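Local atomic coordinates of Vlm2 (PDB entry 6ECB), a protein that belongs to valinomycin biosynthesis as a non-ribosomal peptide synthetase, represented here by its thioesterase domain, which probably releases the depsipeptide product. Residues A47-R59 against R199-F212. Residues are numbered along the deposited sequence; the frame is centred on the assembly and turned at random.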
ATOM      1  N   ALA A  47      -4.701  -3.817   2.476  1.00 17.06           N
ATOM      2  CA  ALA A  47      -5.781  -4.809   2.487  1.00 16.55           C
ATOM      3  C   ALA A  47      -6.604  -4.671   1.223  1.00 20.87           C
ATOM      4  O   ALA A  47      -7.022  -3.565   0.847  1.00 19.71           O
ATOM      5  CB  ALA A  47      -6.661  -4.634   3.714  1.00 21.42           C
ATOM      6  N   GLY A  48      -6.855  -5.804   0.565  1.00 19.65           N
ATOM      7  CA  GLY A  48      -7.564  -5.833  -0.704  1.00 19.02           C
ATOM      8  C   GLY A  48      -6.661  -6.104  -1.894  1.00 18.63           C
ATOM      9  O   GLY A  48      -7.161  -6.495  -2.974  1.00 19.70           O
ATOM     10  N   GLY A  49      -5.352  -5.898  -1.736  1.00 18.14           N
ATOM     11  CA  GLY A  49      -4.388  -6.402  -2.686  1.00 18.19           C
ATOM     12  C   GLY A  49      -4.161  -5.569  -3.922  1.00 19.10           C
ATOM     13  O   GLY A  49      -3.451  -6.029  -4.814  1.00 19.22           O
ATOM     14  N   THR A  50      -4.759  -4.387  -4.011  1.00 18.68           N
ATOM     15  CA  THR A  50      -4.651  -3.553  -5.198  1.00 19.38           C
ATOM     16  C   THR A  50      -3.523  -2.543  -5.050  1.00 17.86           C
ATOM     17  O   THR A  50      -3.193  -2.125  -3.937  1.00 19.37           O
ATOM     18  CB  THR A  50      -5.966  -2.817  -5.464  1.00 21.43           C
ATOM     19  OG1 THR A  50      -5.886  -2.095  -6.690  1.00 23.18           O
ATOM     20  CG2 THR A  50      -6.299  -1.836  -4.356  1.00 22.95           C
ATOM     21  N   VAL A  51      -2.976  -2.147  -6.210  1.00 20.86           N
ATOM     22  CA  VAL A  51      -1.993  -1.065  -6.334  1.00 23.55           C
ATOM     23  C   VAL A  51      -2.652   0.292  -6.554  1.00 20.05           C
ATOM     24  O   VAL A  51      -1.964   1.328  -6.548  1.00 20.53           O
ATOM     25  CB  VAL A  51      -1.037  -1.332  -7.525  1.00 26.53           C
ATOM     26  CG1 VAL A  51      -0.452  -2.718  -7.477  1.00 43.99           C
ATOM     27  CG2 VAL A  51      -1.755  -1.135  -8.850  1.00 46.44           C
ATOM     28  N   LEU A  52      -3.962   0.334  -6.741  1.00 20.93           N
ATOM     29  CA  LEU A  52      -4.557   1.557  -7.259  1.00 23.60           C
ATOM     30  C   LEU A  52      -4.427   2.736  -6.304  1.00 20.04           C
ATOM     31  O   LEU A  52      -4.346   3.879  -6.776  1.00 21.43           O
ATOM     32  CB  LEU A  52      -5.998   1.282  -7.630  1.00 29.49           C
ATOM     33  CG  LEU A  52      -7.088   1.268  -6.596  1.00 43.06           C
ATOM     34  CD1 LEU A  52      -7.594   2.683  -6.322  1.00 40.81           C
ATOM     35  CD2 LEU A  52      -8.201   0.398  -7.199  1.00 57.33           C
ATOM     36  N   GLY A  53      -4.320   2.495  -4.996  1.00 19.54           N
ATOM     37  CA  GLY A  53      -4.138   3.555  -4.018  1.00 21.29           C
ATOM     38  C   GLY A  53      -2.810   4.282  -4.107  1.00 20.32           C
ATOM     39  O   GLY A  53      -2.671   5.345  -3.493  1.00 21.96           O
ATOM     40  N   TYR A  54      -1.846   3.737  -4.853  1.00 19.48           N
ATOM     41  CA  TYR A  54      -0.542   4.370  -5.043  1.00 16.22           C
ATOM     42  C   TYR A  54      -0.420   5.139  -6.351  1.00 18.26           C
ATOM     43  O   TYR A  54       0.633   5.746  -6.602  1.00 19.97           O
ATOM     44  CB  TYR A  54       0.558   3.322  -5.007  1.00 17.68           C
ATOM     45  CG  TYR A  54       0.630   2.529  -3.728  1.00 16.29           C
ATOM     46  CD1 TYR A  54       1.020   3.118  -2.532  1.00 16.35           C
ATOM     47  CD2 TYR A  54       0.348   1.178  -3.729  1.00 18.49           C
ATOM     48  CE1 TYR A  54       1.126   2.381  -1.365  1.00 16.28           C
ATOM     49  CE2 TYR A  54       0.441   0.428  -2.553  1.00 19.31           C
ATOM     50  CZ  TYR A  54       0.817   1.045  -1.383  1.00 17.21           C
ATOM     51  OH  TYR A  54       0.943   0.325  -0.200  1.00 16.57           O
ATOM     52  N   ILE A  55      -1.450   5.122  -7.203  1.00 20.79           N
ATOM     53  CA  ILE A  55      -1.304   5.701  -8.532  1.00 20.81           C
ATOM     54  C   ILE A  55      -1.055   7.195  -8.442  1.00 20.80           C
ATOM     55  O   ILE A  55      -0.199   7.737  -9.148  1.00 20.95           O
ATOM     56  CB  ILE A  55      -2.529   5.378  -9.406  1.00 20.78           C
ATOM     57  CG1 ILE A  55      -2.485   3.895  -9.793  1.00 23.54           C
ATOM     58  CG2 ILE A  55      -2.561   6.262 -10.647  1.00 24.69           C
ATOM     59  CD1 ILE A  55      -3.819   3.395 -10.336  1.00 29.60           C
ATOM     60  N   GLU A  56      -1.807   7.892  -7.590  1.00 18.79           N
ATOM     61  CA  GLU A  56      -1.631   9.338  -7.511  1.00 22.03           C
ATOM     62  C   GLU A  56      -0.247   9.691  -6.981  1.00 18.99           C
ATOM     63  O   GLU A  56       0.408  10.602  -7.512  1.00 20.37           O
ATOM     64  CB  GLU A  56      -2.710   9.969  -6.637  1.00 24.57           C
ATOM     65  CG  GLU A  56      -4.055  10.114  -7.297  1.00 31.27           C
ATOM     66  CD  GLU A  56      -3.997  10.834  -8.671  1.00 50.70           C
ATOM     67  OE1 GLU A  56      -3.424  11.946  -8.772  1.00 58.17           O
ATOM     68  OE2 GLU A  56      -4.518  10.253  -9.653  1.00 56.20           O
ATOM     69  N   LEU A  57       0.231   8.964  -5.969  1.00 20.55           N
ATOM     70  CA  LEU A  57       1.570   9.195  -5.455  1.00 19.16           C
ATOM     71  C   LEU A  57       2.592   8.985  -6.555  1.00 20.14           C
ATOM     72  O   LEU A  57       3.469   9.827  -6.785  1.00 19.08           O
ATOM     73  CB  LEU A  57       1.848   8.264  -4.269  1.00 17.09           C
ATOM     74  CG  LEU A  57       3.256   8.347  -3.694  1.00 16.91           C
ATOM     75  CD1 LEU A  57       3.600   9.730  -3.168  1.00 19.81           C
ATOM     76  CD2 LEU A  57       3.445   7.294  -2.595  1.00 20.01           C
ATOM     77  N   ALA A  58       2.463   7.880  -7.274  1.00 19.43           N
ATOM     78  CA  ALA A  58       3.415   7.573  -8.335  1.00 21.21           C
ATOM     79  C   ALA A  58       3.431   8.659  -9.396  1.00 24.21           C
ATOM     80  O   ALA A  58       4.498   8.987  -9.929  1.00 24.99           O
ATOM     81  CB  ALA A  58       3.081   6.227  -8.966  1.00 22.79           C
ATOM     82  N   ARG A  59       2.262   9.258  -9.701  1.00 20.54           N
ATOM     83  CA  ARG A  59       2.218  10.293 -10.717  1.00 21.22           C
ATOM     84  C   ARG A  59       2.875  11.585 -10.256  1.00 22.71           C
ATOM     85  O   ARG A  59       3.259  12.394 -11.103  1.00 23.07           O
ATOM     86  CB  ARG A  59       0.771  10.593 -11.133  1.00 24.46           C
ATOM     87  CG  ARG A  59       0.135   9.500 -11.976  1.00 33.59           C
ATOM     88  CD  ARG A  59      -0.897  10.129 -12.915  1.00 78.52           C
ATOM     89  NE  ARG A  59      -1.865  10.888 -12.139  1.00 73.42           N
ATOM     90  CZ  ARG A  59      -2.668  11.827 -12.623  1.00 52.77           C
ATOM     91  NH1 ARG A  59      -3.508  12.439 -11.803  1.00 54.97           N
ATOM     92  NH2 ARG A  59      -2.647  12.154 -13.910  1.00 70.20           N
ATOM     93  N   ARG A 199      -6.807   6.596 -15.492  1.00 31.52           N
ATOM     94  CA  ARG A 199      -5.841   6.077 -14.530  1.00 37.81           C
ATOM     95  C   ARG A 199      -6.240   4.695 -14.021  1.00 60.67           C
ATOM     96  O   ARG A 199      -5.368   3.888 -13.678  1.00 51.78           O
ATOM     97  CB  ARG A 199      -5.710   7.053 -13.356  1.00 41.15           C
ATOM     98  CG  ARG A 199      -5.113   8.435 -13.708  1.00 58.15           C
ATOM     99  CD  ARG A 199      -5.390   9.472 -12.615  1.00 63.84           C
ATOM    100  NE  ARG A 199      -6.760   9.993 -12.653  1.00 70.40           N
ATOM    101  CZ  ARG A 199      -7.207  11.028 -11.937  1.00 87.20           C
ATOM    102  NH1 ARG A 199      -6.400  11.688 -11.115  1.00 83.51           N
ATOM    103  NH2 ARG A 199      -8.476  11.415 -12.049  1.00 91.89           N
ATOM    104  N   VAL A 200      -7.540   4.398 -13.958  1.00 33.58           N
ATOM    105  CA  VAL A 200      -7.996   3.151 -13.356  1.00 36.26           C
ATOM    106  C   VAL A 200      -8.972   2.361 -14.223  1.00 36.36           C
ATOM    107  O   VAL A 200      -9.225   1.194 -13.930  1.00 44.56           O
ATOM    108  CB  VAL A 200      -8.639   3.428 -11.982  1.00 39.87           C
ATOM    109  CG1 VAL A 200      -7.666   4.168 -11.088  1.00 45.57           C
ATOM    110  CG2 VAL A 200      -9.933   4.231 -12.155  1.00 41.06           C
ATOM    111  N   SER A 201      -9.547   2.955 -15.269  1.00 35.30           N
ATOM    112  CA  SER A 201     -10.593   2.258 -16.024  1.00 37.20           C
ATOM    113  C   SER A 201     -10.082   0.981 -16.681  1.00 45.88           C
ATOM    114  O   SER A 201     -10.882   0.097 -16.999  1.00 45.77           O
ATOM    115  CB  SER A 201     -11.179   3.186 -17.085  1.00 52.51           C
ATOM    116  OG  SER A 201     -10.220   3.489 -18.073  1.00 46.38           O
ATOM    117  N   ALA A 202      -8.769   0.867 -16.877  1.00 47.35           N
ATOM    118  CA  ALA A 202      -8.209  -0.302 -17.543  1.00 53.46           C
ATOM    119  C   ALA A 202      -8.498  -1.574 -16.760  1.00 45.52           C
ATOM    120  O   ALA A 202      -8.744  -2.633 -17.351  1.00 56.61           O
ATOM    121  CB  ALA A 202      -6.700  -0.125 -17.719  1.00 51.67           C
ATOM    122  N   PHE A 203      -8.471  -1.491 -15.427  1.00 44.53           N
ATOM    123  CA  PHE A 203      -8.637  -2.672 -14.597  1.00 43.63           C
ATOM    124  C   PHE A 203      -9.804  -2.628 -13.617  1.00 57.66           C
ATOM    125  O   PHE A 203     -10.238  -3.694 -13.175  1.00 37.89           O
ATOM    126  CB  PHE A 203      -7.356  -2.932 -13.800  1.00 48.08           C
ATOM    127  CG  PHE A 203      -6.998  -1.826 -12.863  1.00 38.96           C
ATOM    128  CD1 PHE A 203      -7.495  -1.808 -11.581  1.00 37.96           C
ATOM    129  CD2 PHE A 203      -6.162  -0.790 -13.271  1.00 45.60           C
ATOM    130  CE1 PHE A 203      -7.164  -0.792 -10.701  1.00 37.63           C
ATOM    131  CE2 PHE A 203      -5.818   0.234 -12.386  1.00 41.70           C
ATOM    132  CZ  PHE A 203      -6.324   0.235 -11.107  1.00 40.74           C
ATOM    133  N   LEU A 204     -10.336  -1.457 -13.269  1.00 33.16           N
ATOM    134  CA  LEU A 204     -11.334  -1.377 -12.199  1.00 39.30           C
ATOM    135  C   LEU A 204     -12.743  -1.615 -12.755  1.00 36.76           C
ATOM    136  O   LEU A 204     -13.596  -0.731 -12.838  1.00 36.37           O
ATOM    137  CB  LEU A 204     -11.207  -0.047 -11.475  1.00 40.30           C
ATOM    138  CG  LEU A 204     -12.058   0.191 -10.230  1.00 52.58           C
ATOM    139  CD1 LEU A 204     -12.497  -1.081  -9.554  1.00 55.72           C
ATOM    140  CD2 LEU A 204     -11.267   1.059  -9.273  1.00 47.01           C
ATOM    141  N   SER A 205     -12.992  -2.879 -13.082  1.00 30.89           N
ATOM    142  CA  SER A 205     -14.276  -3.361 -13.561  1.00 32.66           C
ATOM    143  C   SER A 205     -15.177  -3.769 -12.393  1.00 31.39           C
ATOM    144  O   SER A 205     -14.756  -3.805 -11.237  1.00 30.55           O
ATOM    145  CB  SER A 205     -14.062  -4.569 -14.454  1.00 40.66           C
ATOM    146  OG  SER A 205     -13.346  -5.533 -13.697  1.00 36.70           O
ATOM    147  N   GLU A 206     -16.427  -4.106 -12.718  1.00 32.62           N
ATOM    148  CA  GLU A 206     -17.337  -4.643 -11.704  1.00 33.08           C
ATOM    149  C   GLU A 206     -16.734  -5.873 -11.032  1.00 37.15           C
ATOM    150  O   GLU A 206     -16.771  -6.012  -9.801  1.00 32.83           O
ATOM    151  CB  GLU A 206     -18.681  -4.988 -12.342  1.00 39.13           C
ATOM    152  CG  GLU A 206     -19.687  -5.552 -11.356  1.00 51.83           C
ATOM    153  CD  GLU A 206     -20.963  -6.015 -12.031  1.00 61.84           C
ATOM    154  OE1 GLU A 206     -21.243  -5.546 -13.152  1.00 59.61           O
ATOM    155  OE2 GLU A 206     -21.668  -6.864 -11.441  1.00 65.28           O
ATOM    156  N   ASP A 207     -16.145  -6.762 -11.829  1.00 37.39           N
ATOM    157  CA  ASP A 207     -15.533  -7.974 -11.295  1.00 36.42           C
ATOM    158  C   ASP A 207     -14.325  -7.662 -10.413  1.00 31.81           C
ATOM    159  O   ASP A 207     -14.143  -8.270  -9.352  1.00 30.88           O
ATOM    160  CB  ASP A 207     -15.130  -8.865 -12.459  1.00 43.74           C
ATOM    161  CG  ASP A 207     -14.633 -10.199 -12.010  1.00 54.42           C
ATOM    162  OD1 ASP A 207     -15.451 -10.962 -11.452  1.00 58.90           O
ATOM    163  OD2 ASP A 207     -13.427 -10.473 -12.213  1.00 49.78           O
ATOM    164  N   TYR A 208     -13.458  -6.745 -10.851  1.00 28.93           N
ATOM    165  CA  TYR A 208     -12.302  -6.381 -10.049  1.00 29.58           C
ATOM    166  C   TYR A 208     -12.729  -5.802  -8.711  1.00 27.30           C
ATOM    167  O   TYR A 208     -12.139  -6.107  -7.669  1.00 25.51           O
ATOM    168  CB  TYR A 208     -11.451  -5.360 -10.815  1.00 29.01           C
ATOM    169  CG  TYR A 208     -10.145  -5.023 -10.172  1.00 24.37           C
ATOM    170  CD1 TYR A 208      -8.972  -5.680 -10.529  1.00 25.52           C
ATOM    171  CD2 TYR A 208     -10.061  -4.030  -9.204  1.00 25.10           C
ATOM    172  CE1 TYR A 208      -7.774  -5.361  -9.950  1.00 26.83           C
ATOM    173  CE2 TYR A 208      -8.878  -3.712  -8.624  1.00 24.63           C
ATOM    174  CZ  TYR A 208      -7.733  -4.387  -8.994  1.00 25.54           C
ATOM    175  OH  TYR A 208      -6.573  -4.059  -8.404  1.00 25.47           O
ATOM    176  N   LEU A 209     -13.730  -4.933  -8.724  1.00 28.36           N
ATOM    177  CA  LEU A 209     -14.183  -4.323  -7.480  1.00 25.51           C
ATOM    178  C   LEU A 209     -14.689  -5.381  -6.507  1.00 25.70           C
ATOM    179  O   LEU A 209     -14.406  -5.326  -5.303  1.00 27.43           O
ATOM    180  CB  LEU A 209     -15.285  -3.307  -7.794  1.00 28.35           C
ATOM    181  CG  LEU A 209     -15.934  -2.624  -6.597  1.00 33.53           C
ATOM    182  CD1 LEU A 209     -14.907  -1.855  -5.781  1.00 36.55           C
ATOM    183  CD2 LEU A 209     -17.051  -1.710  -7.081  1.00 30.51           C
ATOM    184  N   ASP A 210     -15.481  -6.327  -7.010  1.00 26.49           N
ATOM    185  CA  ASP A 210     -15.961  -7.417  -6.168  1.00 27.03           C
ATOM    186  C   ASP A 210     -14.801  -8.196  -5.569  1.00 25.90           C
ATOM    187  O   ASP A 210     -14.785  -8.494  -4.366  1.00 26.94           O
ATOM    188  CB  ASP A 210     -16.856  -8.333  -7.004  1.00 34.76           C
ATOM    189  CG  ASP A 210     -17.521  -9.397  -6.167  1.00 66.27           C
ATOM    190  OD1 ASP A 210     -18.372  -9.021  -5.332  1.00 73.76           O
ATOM    191  OD2 ASP A 210     -17.190 -10.596  -6.332  1.00 80.67           O
ATOM    192  N   ARG A 211     -13.800  -8.507  -6.385  1.00 27.60           N
ATOM    193  CA  ARG A 211     -12.683  -9.302  -5.894  1.00 28.05           C
ATOM    194  C   ARG A 211     -11.868  -8.515  -4.888  1.00 26.54           C
ATOM    195  O   ARG A 211     -11.416  -9.056  -3.877  1.00 22.81           O
ATOM    196  CB  ARG A 211     -11.818  -9.758  -7.061  1.00 24.67           C
ATOM    197  CG  ARG A 211     -12.503 -10.777  -7.970  1.00 27.13           C
ATOM    198  CD  ARG A 211     -11.684 -10.992  -9.241  1.00 31.48           C
ATOM    199  NE  ARG A 211     -12.334 -11.940 -10.156  1.00 33.32           N
ATOM    200  CZ  ARG A 211     -11.991 -13.218 -10.299  1.00 41.25           C
ATOM    201  NH1 ARG A 211     -10.989 -13.729  -9.601  1.00 39.56           N
ATOM    202  NH2 ARG A 211     -12.653 -13.989 -11.151  1.00 39.02           N
ATOM    203  N   PHE A 212     -11.700  -7.217  -5.136  1.00 23.26           N
ATOM    204  CA  PHE A 212     -10.989  -6.367  -4.196  1.00 21.46           C
ATOM    205  C   PHE A 212     -11.712  -6.322  -2.854  1.00 21.73           C
ATOM    206  O   PHE A 212     -11.086  -6.446  -1.794  1.00 22.04           O
ATOM    207  CB  PHE A 212     -10.847  -4.945  -4.768  1.00 25.22           C
ATOM    208  CG  PHE A 212     -10.535  -3.937  -3.707  1.00 21.30           C
ATOM    209  CD1 PHE A 212      -9.247  -3.755  -3.293  1.00 19.31           C
ATOM    210  CD2 PHE A 212     -11.554  -3.222  -3.088  1.00 31.58           C
ATOM    211  CE1 PHE A 212      -8.953  -2.877  -2.289  1.00 20.10           C
ATOM    212  CE2 PHE A 212     -11.272  -2.334  -2.069  1.00 29.31           C
ATOM    213  CZ  PHE A 212      -9.979  -2.155  -1.676  1.00 25.45           C
TER
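Thr50 and Tyr208 join the two segments through a hydroxyl relay. Thr50 OG1 donates to Tyr208 OH over 2.7 Å, meeting the phenol at the ring edge and in its plane; the same OG1 accepts from Leu52 N (3.1 Å), closing an ST turn. With OG1 anti to the backbone N (chi1 -175°), the hydroxyl faces the phenol while CG2 turns to the Phe212 ring, 3.5 Å from CE1. Tyr208 OH also bonds Glu71, whose carboxylate takes Val51 N as well, so the chain of bonds ends on a side chain from the end of strand 67-71.

Apolar packing continues from here. Leu52 CB lies 3.6 Å from Phe203 CZ at the ring edge, and its CD2 meets Leu204 CD2 at 3.8 Å, the two leucines crossing at about a right angle. Ile55 follows, its CD1 touching Val200 CG1, the edge of the Phe203 ring and the carbonyl O of Arg199. Gly48 brings backbone close to Phe212, its O 3.5 Å from CD1.

The charged group lies at the more exposed end. Glu56 OE2 takes Arg199 NH1 at 2.8 Å from above the carboxylate plane, a bent bond (131°), whereas OE1 receives Arg59 NH1 through its syn lone pair, nearly straight (171°). Arg199 CD sits over one face of the Arg59 guanidinium, and the two NH1 atoms stand 3.1 Å apart.

Glu56 probably balances the two arginine charges, and Arg199 NE has a second carboxylate partner in Asp197. Along this seam between the alpha/beta-hydrolase core and the helical region, between strands 134-137 and 237-241, that probably forms the lid, the buried Thr50-Tyr208 pair therefore looks the more rigid tie, and the poorly ordered Arg199 probably the looser one.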